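Local structure of beta-galactosidase (Bacillus circulans subsp. alkalophilus, 3TTY) at residues A[615-620]-A[632-637]; A[43-48]-A[82-87]; A[445-450]-A[469-474]. The protein hydrolyses terminal beta-D-galactosyl residues from beta-galactosides, as a TIM-barrel glycoside hydrolase that assembles as a trimer. All coordinates share one frame; numbering follows the deposited sequence.

Contact 1 (A[615-620]-A[632-637])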
ATOM      1  N   ASP A 615       7.023  35.353 -16.313  1.00 27.62           N
ATOM      2  CA  ASP A 615       6.987  34.057 -15.654  1.00 29.68           C
ATOM      3  C   ASP A 615       6.969  32.944 -16.690  1.00 33.55           C
ATOM      4  O   ASP A 615       6.199  32.989 -17.648  1.00 30.98           O
ATOM      5  CB  ASP A 615       5.761  33.933 -14.739  1.00 32.18           C
ATOM      6  CG  ASP A 615       5.815  34.881 -13.549  1.00 42.87           C
ATOM      7  OD1 ASP A 615       6.873  35.524 -13.343  1.00 36.34           O
ATOM      8  OD2 ASP A 615       4.802  34.976 -12.815  1.00 48.91           O
ATOM      9  N   GLY A 616       7.827  31.949 -16.498  1.00 30.95           N
ATOM     10  CA  GLY A 616       7.849  30.792 -17.368  1.00 27.31           C
ATOM     11  C   GLY A 616       8.741  30.969 -18.576  1.00 26.07           C
ATOM     12  O   GLY A 616       8.790  30.109 -19.441  1.00 26.31           O
ATOM     13  N   VAL A 617       9.435  32.097 -18.644  1.00 25.31           N
ATOM     14  CA  VAL A 617      10.394  32.304 -19.713  1.00 26.60           C
ATOM     15  C   VAL A 617      11.782  32.137 -19.121  1.00 26.93           C
ATOM     16  O   VAL A 617      12.321  33.039 -18.480  1.00 25.12           O
ATOM     17  CB  VAL A 617      10.253  33.692 -20.369  1.00 28.81           C
ATOM     18  CG1 VAL A 617      11.384  33.925 -21.382  1.00 22.46           C
ATOM     19  CG2 VAL A 617       8.885  33.826 -21.026  1.00 30.39           C
ATOM     20  N   GLU A 618      12.352  30.965 -19.333  1.00 23.64           N
ATOM     21  CA  GLU A 618      13.620  30.629 -18.724  1.00 23.70           C
ATOM     22  C   GLU A 618      14.787  31.205 -19.510  1.00 24.80           C
ATOM     23  O   GLU A 618      14.832  31.122 -20.742  1.00 22.24           O
ATOM     24  CB  GLU A 618      13.747  29.114 -18.615  1.00 22.30           C
ATOM     25  CG  GLU A 618      15.118  28.635 -18.188  1.00 22.76           C
ATOM     26  CD  GLU A 618      15.219  27.129 -18.232  1.00 22.91           C
ATOM     27  OE1 GLU A 618      14.222  26.480 -18.614  1.00 23.18           O
ATOM     28  OE2 GLU A 618      16.298  26.600 -17.905  1.00 23.72           O
ATOM     29  N   VAL A 619      15.733  31.802 -18.797  1.00 21.20           N
ATOM     30  CA  VAL A 619      16.955  32.239 -19.439  1.00 22.32           C
ATOM     31  C   VAL A 619      18.189  31.621 -18.781  1.00 23.06           C
ATOM     32  O   VAL A 619      18.334  31.655 -17.561  1.00 21.47           O
ATOM     33  CB  VAL A 619      17.073  33.768 -19.437  1.00 21.57           C
ATOM     34  CG1 VAL A 619      18.295  34.194 -20.234  1.00 20.47           C
ATOM     35  CG2 VAL A 619      15.807  34.395 -20.004  1.00 24.11           C
ATOM     36  N   ALA A 620      19.078  31.065 -19.595  1.00 20.12           N
ATOM     37  CA  ALA A 620      20.307  30.484 -19.084  1.00 19.72           C
ATOM     38  C   ALA A 620      21.445  30.792 -20.039  1.00 25.41           C
ATOM     39  O   ALA A 620      21.222  31.038 -21.222  1.00 24.35           O
ATOM     40  CB  ALA A 620      20.151  28.982 -18.895  1.00 22.91           C
ATOM     41  N   VAL A 632      16.956  31.498 -24.439  1.00 24.98           N
ATOM     42  CA  VAL A 632      15.668  31.986 -23.975  1.00 24.11           C
ATOM     43  C   VAL A 632      14.600  30.984 -24.344  1.00 27.05           C
ATOM     44  O   VAL A 632      14.466  30.604 -25.506  1.00 28.58           O
ATOM     45  CB  VAL A 632      15.305  33.336 -24.586  1.00 27.40           C
ATOM     46  CG1 VAL A 632      14.025  33.865 -23.953  1.00 22.55           C
ATOM     47  CG2 VAL A 632      16.448  34.314 -24.403  1.00 30.42           C
ATOM     48  N   MET A 633      13.839  30.554 -23.344  1.00 28.50           N
ATOM     49  CA  MET A 633      12.940  29.430 -23.517  1.00 21.87           C
ATOM     50  C   MET A 633      11.603  29.730 -22.893  1.00 25.78           C
ATOM     51  O   MET A 633      11.486  29.889 -21.681  1.00 30.13           O
ATOM     52  CB  MET A 633      13.582  28.168 -22.957  1.00 22.28           C
ATOM     53  CG  MET A 633      14.902  27.872 -23.687  1.00 25.45           C
ATOM     54  SD  MET A 633      16.051  26.792 -22.845  1.00 30.61           S
ATOM     55  CE  MET A 633      16.511  27.782 -21.417  1.00 22.89           C
ATOM     56  N   ASN A 634      10.592  29.828 -23.742  1.00 24.40           N
ATOM     57  CA  ASN A 634       9.259  30.172 -23.294  1.00 29.97           C
ATOM     58  C   ASN A 634       8.433  28.931 -23.058  1.00 29.62           C
ATOM     59  O   ASN A 634       7.957  28.327 -24.006  1.00 29.45           O
ATOM     60  CB  ASN A 634       8.563  31.055 -24.329  1.00 26.76           C
ATOM     61  CG  ASN A 634       7.179  31.468 -23.896  1.00 32.78           C
ATOM     62  OD1 ASN A 634       6.782  31.244 -22.745  1.00 30.53           O
ATOM     63  ND2 ASN A 634       6.429  32.083 -24.810  1.00 31.30           N
ATOM     64  N   HIS A 635       8.254  28.559 -21.796  1.00 27.43           N
ATOM     65  CA  HIS A 635       7.459  27.386 -21.446  1.00 27.69           C
ATOM     66  C   HIS A 635       5.944  27.621 -21.514  1.00 29.89           C
ATOM     67  O   HIS A 635       5.161  26.666 -21.476  1.00 25.51           O
ATOM     68  CB  HIS A 635       7.857  26.875 -20.056  1.00 30.16           C
ATOM     69  CG  HIS A 635       9.300  26.473 -19.952  1.00 27.99           C
ATOM     70  ND1 HIS A 635       9.770  25.267 -20.421  1.00 26.14           N
ATOM     71  CD2 HIS A 635      10.370  27.117 -19.430  1.00 25.66           C
ATOM     72  CE1 HIS A 635      11.069  25.186 -20.197  1.00 24.94           C
ATOM     73  NE2 HIS A 635      11.459  26.295 -19.597  1.00 24.96           N
ATOM     74  N   ASN A 636       5.535  28.885 -21.610  1.00 30.67           N
ATOM     75  CA  ASN A 636       4.110  29.226 -21.678  1.00 30.74           C
ATOM     76  C   ASN A 636       3.461  28.806 -22.994  1.00 29.93           C
ATOM     77  O   ASN A 636       4.121  28.754 -24.032  1.00 29.60           O
ATOM     78  CB  ASN A 636       3.896  30.728 -21.473  1.00 26.44           C
ATOM     79  CG  ASN A 636       4.509  31.231 -20.195  1.00 28.80           C
ATOM     80  OD1 ASN A 636       3.903  31.143 -19.128  1.00 29.77           O
ATOM     81  ND2 ASN A 636       5.714  31.775 -20.292  1.00 29.32           N
ATOM     82  N   ALA A 637       2.164  28.514 -22.946  1.00 35.06           N
ATOM     83  CA  ALA A 637       1.415  28.149 -24.151  1.00 34.39           C
ATOM     84  C   ALA A 637       1.011  29.395 -24.943  1.00 33.87           C
ATOM     85  O   ALA A 637       0.269  29.308 -25.924  1.00 33.34           O
ATOM     86  CB  ALA A 637       0.180  27.320 -23.787  1.00 27.07           C
TER

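Contact 2 (A[43-48]-A[82-87])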
ATOM      1  N   ASN A  43      23.595  -1.722 -30.420  1.00 15.79           N
ATOM      2  CA  ASN A  43      24.060  -2.871 -29.640  1.00 18.39           C
ATOM      3  C   ASN A  43      23.901  -2.742 -28.121  1.00 19.60           C
ATOM      4  O   ASN A  43      24.703  -3.306 -27.362  1.00 17.02           O
ATOM      5  CB  ASN A  43      25.522  -3.164 -29.956  1.00 15.86           C
ATOM      6  CG  ASN A  43      25.949  -4.550 -29.507  1.00 18.89           C
ATOM      7  OD1 ASN A  43      25.280  -5.557 -29.801  1.00 17.81           O
ATOM      8  ND2 ASN A  43      27.063  -4.613 -28.778  1.00 13.22           N
ATOM      9  N   VAL A  44      22.889  -2.002 -27.666  1.00 17.59           N
ATOM     10  CA  VAL A  44      22.692  -1.839 -26.219  1.00 13.17           C
ATOM     11  C   VAL A  44      22.184  -3.135 -25.590  1.00 16.58           C
ATOM     12  O   VAL A  44      22.550  -3.471 -24.463  1.00 19.42           O
ATOM     13  CB  VAL A  44      21.719  -0.702 -25.876  1.00 15.92           C
ATOM     14  CG1 VAL A  44      21.589  -0.549 -24.364  1.00 15.92           C
ATOM     15  CG2 VAL A  44      22.169   0.597 -26.496  1.00 16.07           C
ATOM     16  N   PHE A  45      21.366  -3.880 -26.326  1.00 16.57           N
ATOM     17  CA  PHE A  45      20.665  -5.014 -25.733  1.00 16.57           C
ATOM     18  C   PHE A  45      20.730  -6.274 -26.571  1.00 18.78           C
ATOM     19  O   PHE A  45      19.696  -6.858 -26.902  1.00 19.15           O
ATOM     20  CB  PHE A  45      19.203  -4.650 -25.438  1.00 17.05           C
ATOM     21  CG  PHE A  45      19.032  -3.714 -24.256  1.00 16.13           C
ATOM     22  CD1 PHE A  45      19.419  -4.102 -22.981  1.00 18.09           C
ATOM     23  CD2 PHE A  45      18.467  -2.462 -24.418  1.00 17.44           C
ATOM     24  CE1 PHE A  45      19.248  -3.255 -21.883  1.00 13.55           C
ATOM     25  CE2 PHE A  45      18.301  -1.603 -23.329  1.00 20.27           C
ATOM     26  CZ  PHE A  45      18.694  -2.004 -22.057  1.00 17.62           C
ATOM     27  N   SER A  46      21.941  -6.715 -26.895  1.00 13.21           N
ATOM     28  CA  SER A  46      22.084  -7.845 -27.794  1.00 15.65           C
ATOM     29  C   SER A  46      23.138  -8.830 -27.314  1.00 18.24           C
ATOM     30  O   SER A  46      23.771  -9.523 -28.115  1.00 17.18           O
ATOM     31  CB  SER A  46      22.406  -7.359 -29.209  1.00 15.19           C
ATOM     32  OG  SER A  46      21.216  -7.135 -29.935  1.00 20.32           O
ATOM     33  N   TRP A  47      23.321  -8.892 -26.002  1.00 15.52           N
ATOM     34  CA  TRP A  47      24.300  -9.792 -25.450  1.00 15.33           C
ATOM     35  C   TRP A  47      24.001 -11.214 -25.943  1.00 15.13           C
ATOM     36  O   TRP A  47      24.877 -11.881 -26.480  1.00 18.55           O
ATOM     37  CB  TRP A  47      24.309  -9.699 -23.927  1.00 13.04           C
ATOM     38  CG  TRP A  47      25.490 -10.343 -23.290  1.00 14.08           C
ATOM     39  CD1 TRP A  47      26.315 -11.288 -23.840  1.00 12.32           C
ATOM     40  CD2 TRP A  47      25.993 -10.082 -21.976  1.00 12.73           C
ATOM     41  NE1 TRP A  47      27.295 -11.641 -22.931  1.00 13.33           N
ATOM     42  CE2 TRP A  47      27.117 -10.913 -21.784  1.00 14.56           C
ATOM     43  CE3 TRP A  47      25.589  -9.245 -20.936  1.00 15.17           C
ATOM     44  CZ2 TRP A  47      27.856 -10.900 -20.602  1.00 13.36           C
ATOM     45  CZ3 TRP A  47      26.316  -9.242 -19.762  1.00 15.37           C
ATOM     46  CH2 TRP A  47      27.436 -10.062 -19.607  1.00 12.20           C
ATOM     47  N   ALA A  48      22.758 -11.654 -25.808  1.00 12.98           N
ATOM     48  CA  ALA A  48      22.404 -13.011 -26.210  1.00 17.47           C
ATOM     49  C   ALA A  48      22.504 -13.236 -27.723  1.00 16.72           C
ATOM     50  O   ALA A  48      22.833 -14.332 -28.169  1.00 18.39           O
ATOM     51  CB  ALA A  48      21.016 -13.399 -25.690  1.00 14.94           C
ATOM     52  N   THR A  82      26.144  -4.991 -22.152  1.00 14.75           N
ATOM     53  CA  THR A  82      26.174  -5.645 -20.846  1.00 16.01           C
ATOM     54  C   THR A  82      25.029  -5.283 -19.888  1.00 14.88           C
ATOM     55  O   THR A  82      25.003  -5.752 -18.754  1.00 20.09           O
ATOM     56  CB  THR A  82      27.529  -5.416 -20.143  1.00 15.75           C
ATOM     57  OG1 THR A  82      27.738  -4.013 -19.958  1.00 17.29           O
ATOM     58  CG2 THR A  82      28.677  -6.011 -20.980  1.00 14.18           C
ATOM     59  N   GLY A  83      24.082  -4.463 -20.334  1.00 19.48           N
ATOM     60  CA  GLY A  83      22.987  -4.037 -19.473  1.00 14.50           C
ATOM     61  C   GLY A  83      21.914  -5.098 -19.238  1.00 18.40           C
ATOM     62  O   GLY A  83      21.049  -4.931 -18.391  1.00 16.76           O
ATOM     63  N   ALA A  84      21.951  -6.185 -20.001  1.00 13.54           N
ATOM     64  CA  ALA A  84      21.025  -7.289 -19.786  1.00 18.29           C
ATOM     65  C   ALA A  84      21.707  -8.577 -20.213  1.00 19.50           C
ATOM     66  O   ALA A  84      22.090  -8.713 -21.377  1.00 15.28           O
ATOM     67  CB  ALA A  84      19.731  -7.088 -20.576  1.00 18.17           C
ATOM     68  N   HIS A  85      21.869  -9.507 -19.269  1.00 13.40           N
ATOM     69  CA  HIS A  85      22.572 -10.750 -19.539  1.00 14.28           C
ATOM     70  C   HIS A  85      21.671 -11.751 -20.266  1.00 12.94           C
ATOM     71  O   HIS A  85      20.469 -11.574 -20.304  1.00 15.95           O
ATOM     72  CB  HIS A  85      23.153 -11.335 -18.238  1.00 14.72           C
ATOM     73  CG  HIS A  85      22.135 -11.595 -17.169  1.00 13.82           C
ATOM     74  ND1 HIS A  85      22.118 -10.911 -15.975  1.00 13.49           N
ATOM     75  CD2 HIS A  85      21.105 -12.477 -17.112  1.00 18.69           C
ATOM     76  CE1 HIS A  85      21.120 -11.352 -15.229  1.00 14.29           C
ATOM     77  NE2 HIS A  85      20.489 -12.302 -15.897  1.00 12.38           N
ATOM     78  N   PRO A  86      22.262 -12.780 -20.885  1.00 14.24           N
ATOM     79  CA  PRO A  86      21.484 -13.798 -21.607  1.00 14.50           C
ATOM     80  C   PRO A  86      20.725 -14.767 -20.697  1.00 15.94           C
ATOM     81  O   PRO A  86      21.183 -15.097 -19.605  1.00 15.63           O
ATOM     82  CB  PRO A  86      22.550 -14.559 -22.400  1.00 16.61           C
ATOM     83  CG  PRO A  86      23.675 -13.589 -22.555  1.00 16.64           C
ATOM     84  CD  PRO A  86      23.692 -12.830 -21.237  1.00 15.02           C
ATOM     85  N   ALA A  87      19.573 -15.236 -21.162  1.00 14.14           N
ATOM     86  CA  ALA A  87      18.792 -16.212 -20.409  1.00 13.84           C
ATOM     87  C   ALA A  87      19.611 -17.461 -20.070  1.00 15.82           C
ATOM     88  O   ALA A  87      19.444 -18.030 -18.990  1.00 14.07           O
ATOM     89  CB  ALA A  87      17.523 -16.588 -21.169  1.00 12.02           C
TER
HETATM   90  O   HOH W   1      24.391  -2.534 -22.776  1.00 15.35           O
HETATM   91  O   HOH W   2      22.241  -7.191 -23.692  1.00 16.98           O

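Contact 3 (A[445-450]-A[469-474])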
ATOM      1  N   SER A 445      29.112  19.800  -6.213  1.00 16.88           N
ATOM      2  CA  SER A 445      29.385  18.901  -5.100  1.00 16.98           C
ATOM      3  C   SER A 445      29.833  19.706  -3.868  1.00 20.20           C
ATOM      4  O   SER A 445      30.220  20.883  -3.972  1.00 18.28           O
ATOM      5  CB  SER A 445      30.456  17.882  -5.475  1.00 18.47           C
ATOM      6  OG  SER A 445      31.757  18.393  -5.218  1.00 25.33           O
ATOM      7  N   VAL A 446      29.766  19.073  -2.704  1.00 12.95           N
ATOM      8  CA  VAL A 446      30.258  19.690  -1.494  1.00 15.58           C
ATOM      9  C   VAL A 446      31.771  19.886  -1.558  1.00 21.69           C
ATOM     10  O   VAL A 446      32.330  20.579  -0.711  1.00 24.10           O
ATOM     11  CB  VAL A 446      29.900  18.861  -0.236  1.00 18.47           C
ATOM     12  CG1 VAL A 446      28.408  18.852  -0.015  1.00 13.56           C
ATOM     13  CG2 VAL A 446      30.460  17.436  -0.338  1.00 13.54           C
ATOM     14  N   GLU A 447      32.422  19.280  -2.558  1.00 17.89           N
ATOM     15  CA  GLU A 447      33.880  19.322  -2.703  1.00 19.46           C
ATOM     16  C   GLU A 447      34.385  20.293  -3.763  1.00 21.84           C
ATOM     17  O   GLU A 447      35.591  20.432  -3.948  1.00 23.23           O
ATOM     18  CB  GLU A 447      34.420  17.941  -3.055  1.00 21.15           C
ATOM     19  CG  GLU A 447      34.299  16.948  -1.942  1.00 37.29           C
ATOM     20  CD  GLU A 447      34.332  15.520  -2.433  1.00 59.77           C
ATOM     21  OE1 GLU A 447      33.566  14.686  -1.873  1.00 61.57           O
ATOM     22  OE2 GLU A 447      35.120  15.237  -3.373  1.00 57.59           O
ATOM     23  N   GLU A 448      33.475  20.934  -4.481  1.00 19.10           N
ATOM     24  CA  GLU A 448      33.858  21.818  -5.576  1.00 20.41           C
ATOM     25  C   GLU A 448      34.714  22.996  -5.081  1.00 22.36           C
ATOM     26  O   GLU A 448      34.517  23.499  -3.979  1.00 19.20           O
ATOM     27  CB  GLU A 448      32.603  22.342  -6.286  1.00 16.96           C
ATOM     28  CG  GLU A 448      32.892  23.152  -7.536  1.00 19.84           C
ATOM     29  CD  GLU A 448      33.678  22.359  -8.558  1.00 25.33           C
ATOM     30  OE1 GLU A 448      33.178  21.308  -9.004  1.00 24.21           O
ATOM     31  OE2 GLU A 448      34.807  22.775  -8.903  1.00 28.87           O
ATOM     32  N   ASP A 449      35.666  23.419  -5.905  1.00 20.85           N
ATOM     33  CA  ASP A 449      36.434  24.629  -5.648  1.00 26.03           C
ATOM     34  C   ASP A 449      35.469  25.816  -5.556  1.00 25.65           C
ATOM     35  O   ASP A 449      34.788  26.141  -6.519  1.00 28.27           O
ATOM     36  CB  ASP A 449      37.457  24.841  -6.770  1.00 25.06           C
ATOM     37  CG  ASP A 449      38.009  26.261  -6.806  1.00 36.20           C
ATOM     38  OD1 ASP A 449      38.128  26.898  -5.734  1.00 33.83           O
ATOM     39  OD2 ASP A 449      38.318  26.742  -7.921  1.00 45.07           O
ATOM     40  N   LEU A 450      35.398  26.444  -4.390  1.00 26.18           N
ATOM     41  CA  LEU A 450      34.382  27.453  -4.131  1.00 24.81           C
ATOM     42  C   LEU A 450      34.818  28.839  -4.597  1.00 27.11           C
ATOM     43  O   LEU A 450      34.030  29.784  -4.580  1.00 28.01           O
ATOM     44  CB  LEU A 450      34.063  27.483  -2.635  1.00 20.98           C
ATOM     45  CG  LEU A 450      32.825  26.756  -2.107  1.00 29.67           C
ATOM     46  CD1 LEU A 450      32.379  25.640  -3.036  1.00 23.55           C
ATOM     47  CD2 LEU A 450      33.037  26.239  -0.674  1.00 21.36           C
ATOM     48  N   ALA A 469      33.725  22.117   6.444  1.00 16.74           N
ATOM     49  CA  ALA A 469      33.621  23.334   7.259  1.00 24.78           C
ATOM     50  C   ALA A 469      34.790  24.296   7.022  1.00 23.21           C
ATOM     51  O   ALA A 469      34.593  25.501   6.917  1.00 19.52           O
ATOM     52  CB  ALA A 469      33.506  23.000   8.737  1.00 20.02           C
ATOM     53  N   GLU A 470      35.999  23.752   6.938  1.00 23.46           N
ATOM     54  CA  GLU A 470      37.191  24.554   6.714  1.00 28.26           C
ATOM     55  C   GLU A 470      37.071  25.252   5.370  1.00 30.82           C
ATOM     56  O   GLU A 470      37.373  26.451   5.230  1.00 26.86           O
ATOM     57  CB  GLU A 470      38.429  23.661   6.728  1.00 29.09           C
ATOM     58  CG  GLU A 470      39.742  24.387   6.974  1.00 43.80           C
ATOM     59  CD  GLU A 470      40.904  23.415   7.208  1.00 64.23           C
ATOM     60  OE1 GLU A 470      40.639  22.259   7.622  1.00 64.46           O
ATOM     61  OE2 GLU A 470      42.075  23.802   6.970  1.00 59.64           O
ATOM     62  N   ARG A 471      36.610  24.488   4.386  1.00 27.21           N
ATOM     63  CA  ARG A 471      36.455  24.998   3.037  1.00 25.82           C
ATOM     64  C   ARG A 471      35.462  26.162   3.000  1.00 24.29           C
ATOM     65  O   ARG A 471      35.741  27.177   2.377  1.00 25.44           O
ATOM     66  CB  ARG A 471      36.063  23.868   2.082  1.00 30.08           C
ATOM     67  CG  ARG A 471      36.397  24.113   0.606  1.00 40.12           C
ATOM     68  CD  ARG A 471      36.572  22.789  -0.171  1.00 32.74           C
ATOM     69  NE  ARG A 471      35.484  21.860   0.115  1.00 25.68           N
ATOM     70  CZ  ARG A 471      35.643  20.645   0.639  1.00 31.04           C
ATOM     71  NH1 ARG A 471      36.861  20.182   0.909  1.00 30.01           N
ATOM     72  NH2 ARG A 471      34.577  19.886   0.885  1.00 22.76           N
ATOM     73  N   VAL A 472      34.323  26.054   3.680  1.00 23.20           N
ATOM     74  CA  VAL A 472      33.389  27.171   3.632  1.00 21.10           C
ATOM     75  C   VAL A 472      33.793  28.338   4.521  1.00 24.37           C
ATOM     76  O   VAL A 472      33.538  29.482   4.167  1.00 23.75           O
ATOM     77  CB  VAL A 472      31.910  26.789   3.851  1.00 26.70           C
ATOM     78  CG1 VAL A 472      31.747  25.291   3.964  1.00 29.26           C
ATOM     79  CG2 VAL A 472      31.322  27.541   5.046  1.00 22.55           C
ATOM     80  N   GLU A 473      34.445  28.069   5.648  1.00 21.19           N
ATOM     81  CA  GLU A 473      35.027  29.154   6.426  1.00 21.39           C
ATOM     82  C   GLU A 473      36.002  29.953   5.565  1.00 24.15           C
ATOM     83  O   GLU A 473      35.964  31.182   5.534  1.00 20.48           O
ATOM     84  CB  GLU A 473      35.726  28.623   7.672  1.00 28.45           C
ATOM     85  CG  GLU A 473      34.786  28.323   8.828  1.00 23.92           C
ATOM     86  CD  GLU A 473      35.397  27.368   9.842  1.00 34.24           C
ATOM     87  OE1 GLU A 473      36.543  26.912   9.623  1.00 37.67           O
ATOM     88  OE2 GLU A 473      34.731  27.068  10.858  1.00 34.40           O
ATOM     89  N   ARG A 474      36.866  29.258   4.838  1.00 21.70           N
ATOM     90  CA  ARG A 474      37.804  29.956   3.962  1.00 28.77           C
ATOM     91  C   ARG A 474      37.102  30.737   2.834  1.00 27.32           C
ATOM     92  O   ARG A 474      37.462  31.880   2.546  1.00 24.27           O
ATOM     93  CB  ARG A 474      38.834  28.988   3.395  1.00 28.36           C
ATOM     94  CG  ARG A 474      40.004  29.666   2.734  1.00 41.23           C
ATOM     95  CD  ARG A 474      41.179  28.716   2.653  1.00 51.52           C
ATOM     96  NE  ARG A 474      41.496  28.165   3.969  1.00 60.70           N
ATOM     97  CZ  ARG A 474      41.256  26.909   4.335  1.00 63.99           C
ATOM     98  NH1 ARG A 474      40.700  26.057   3.472  1.00 51.79           N
ATOM     99  NH2 ARG A 474      41.583  26.504   5.563  1.00 55.51           N
TER
HETATM  100  O   HOH W   3      33.675  22.870  -1.365  1.00 29.64           O

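Contact 1 (A[615-620]-A[632-637])
The imidazole of His635 meets the carboxylate of Glu618 edge to edge, the planes nearly parallel, 23° apart. His635 NE2 donates to Glu618 OE1 at 2.9 Å, in the ring plane. Gly616 O also lies at the ring edge and accepts from His635 N. Phe284 stacks on the ring. Glu618, with CG anti to the backbone N (chi1 171°) and an extended chain, carries its carboxylate to the imidazole. The second flat group is the amide of Asn636, whose ND2 donates in the amide plane to Asp615 O at 2.9 Å, on a lone pair, and to Asn634 OD1 at 2.7 Å. Asn634 OD1 also accepts from Asn636 N, an Asx turn. In this antiparallel hairpin Glu618 and Met633 form a hydrogen-bonded pair, with Met633 CE 3.5 Å from Glu618 CD. On the other face Val617 CG1 lies 3.7 Å from Val632 CG1. An alanine in place of Asn636 would probably leave Asp615 O without this donor and Asn634 OD1 with just the backbone bond of the turn. Glu618 OE1 also takes Gln333 NE2, and OE2 takes His337 NE2. This buried carboxylate therefore links the C-terminal domain to helix 326-336 and the residue after it, and its several donors probably favour the charged form.

Contact 2 (A[43-48]-A[82-87])
Pro86 packs on a face of the Trp47 indole where two loops meet at the C-terminal end of the TIM barrel, after strands 39-42 and 75-79. Pro86 CD sits over the five-membered ring of Trp47, 3.7 Å from its centroid and 14° off the normal, a CH-pi contact. Thr82 CG2 lies over the opposite face. The indole reaches this slot because CG is anti to the backbone N (chi1 -166°), which swings it off the start of helix 47-50 and across the 82-87 loop. Its six-membered ring runs past the backbone, with Trp47 CE3 3.6 Å from Thr82 CA. Trp47 NE1 bonds to Gln51, and Tyr121, Tyr124 and Leu128 of helix 119-135 also touch the side chain. Beside it, Ala48 CB meets Pro86 CB at 3.8 Å.

Phe45 belongs to the galactose pocket and touches the bound sugar. Its CG is anti to the carbonyl carbon, and at the ring edge Phe45 CD1 lies 3.8 Å from Ala84 CB. Val44 CG1 lies over one face. Trp187 of a second subunit meets this ring with planes at about 45°, so the trimer interface reaches the pocket wall. Two waters join the loops. One donates to Val44 O and accepts from Gly83 N; the other accepts from Trp47 N at 3.1 Å and donates to Ala84 O at 2.8 Å.

Contact 3 (A[445-450]-A[469-474])
Arg471 reaches out from helix 468-477 and hydrogen-bonds with its NH2 to Val446 O at 2.8 Å. The bond is bent, 146° at the hydrogen, and the donor stands above the carbonyl plane. Glu447 CA lies over one face of the guanidinium, 3.7 Å from Arg471 NH2. A water bridges the two segments. It accepts from Arg471 NE and donates to both Val446 O and Glu448 O, so Val446 O is gripped by the arginine and by the water. Nearer the backbone of Arg471, Leu450 CD2 rests 4.2 Å from Arg471 CG. CG anti to the backbone N (chi1 -157°) directs the chain outward, and the bend at chi3 (47°) turns the guanidinium toward the Val446 carbonyl.

The carbonyls are set in place by a type I beta turn from Ser445 to Glu448. Ser445 OG accepts from Glu447 N at 2.9 Å, an ST turn. Further out, Glu448 OE1 bonds to Ser299 OG, between helix 284-296 and barrel strand 303-307. Val446 packs on Phe468 and Leu450 on Phe475. In the trimerisation domain, this loop joins strands 441-444 and 455-458 of a mixed sheet and packs on helix 468-477, which leads to strand 481-485 of that sheet.

In the fold
The three contacts lie in three different domains and share no strand or helix. Contacts 1 and 2 are buried; contact 3 is partly buried and nearer the surface. Contact 1 is a strand pairing, with backbone bonds and a histidine-carboxylate pair in the C-terminal domain. Contact 2 joins barrel loops by aromatic and proline packing, with waters as the polar bridges, and it alone borders the sugar and another subunit. Contact 3 fastens a loop to a helix of the trimerisation domain by one arginine and a water. The centres of contacts 1 and 3 are about 32 Å apart; that of contact 2 is about 41 Å from contact 1 and about 42 Å from contact 3.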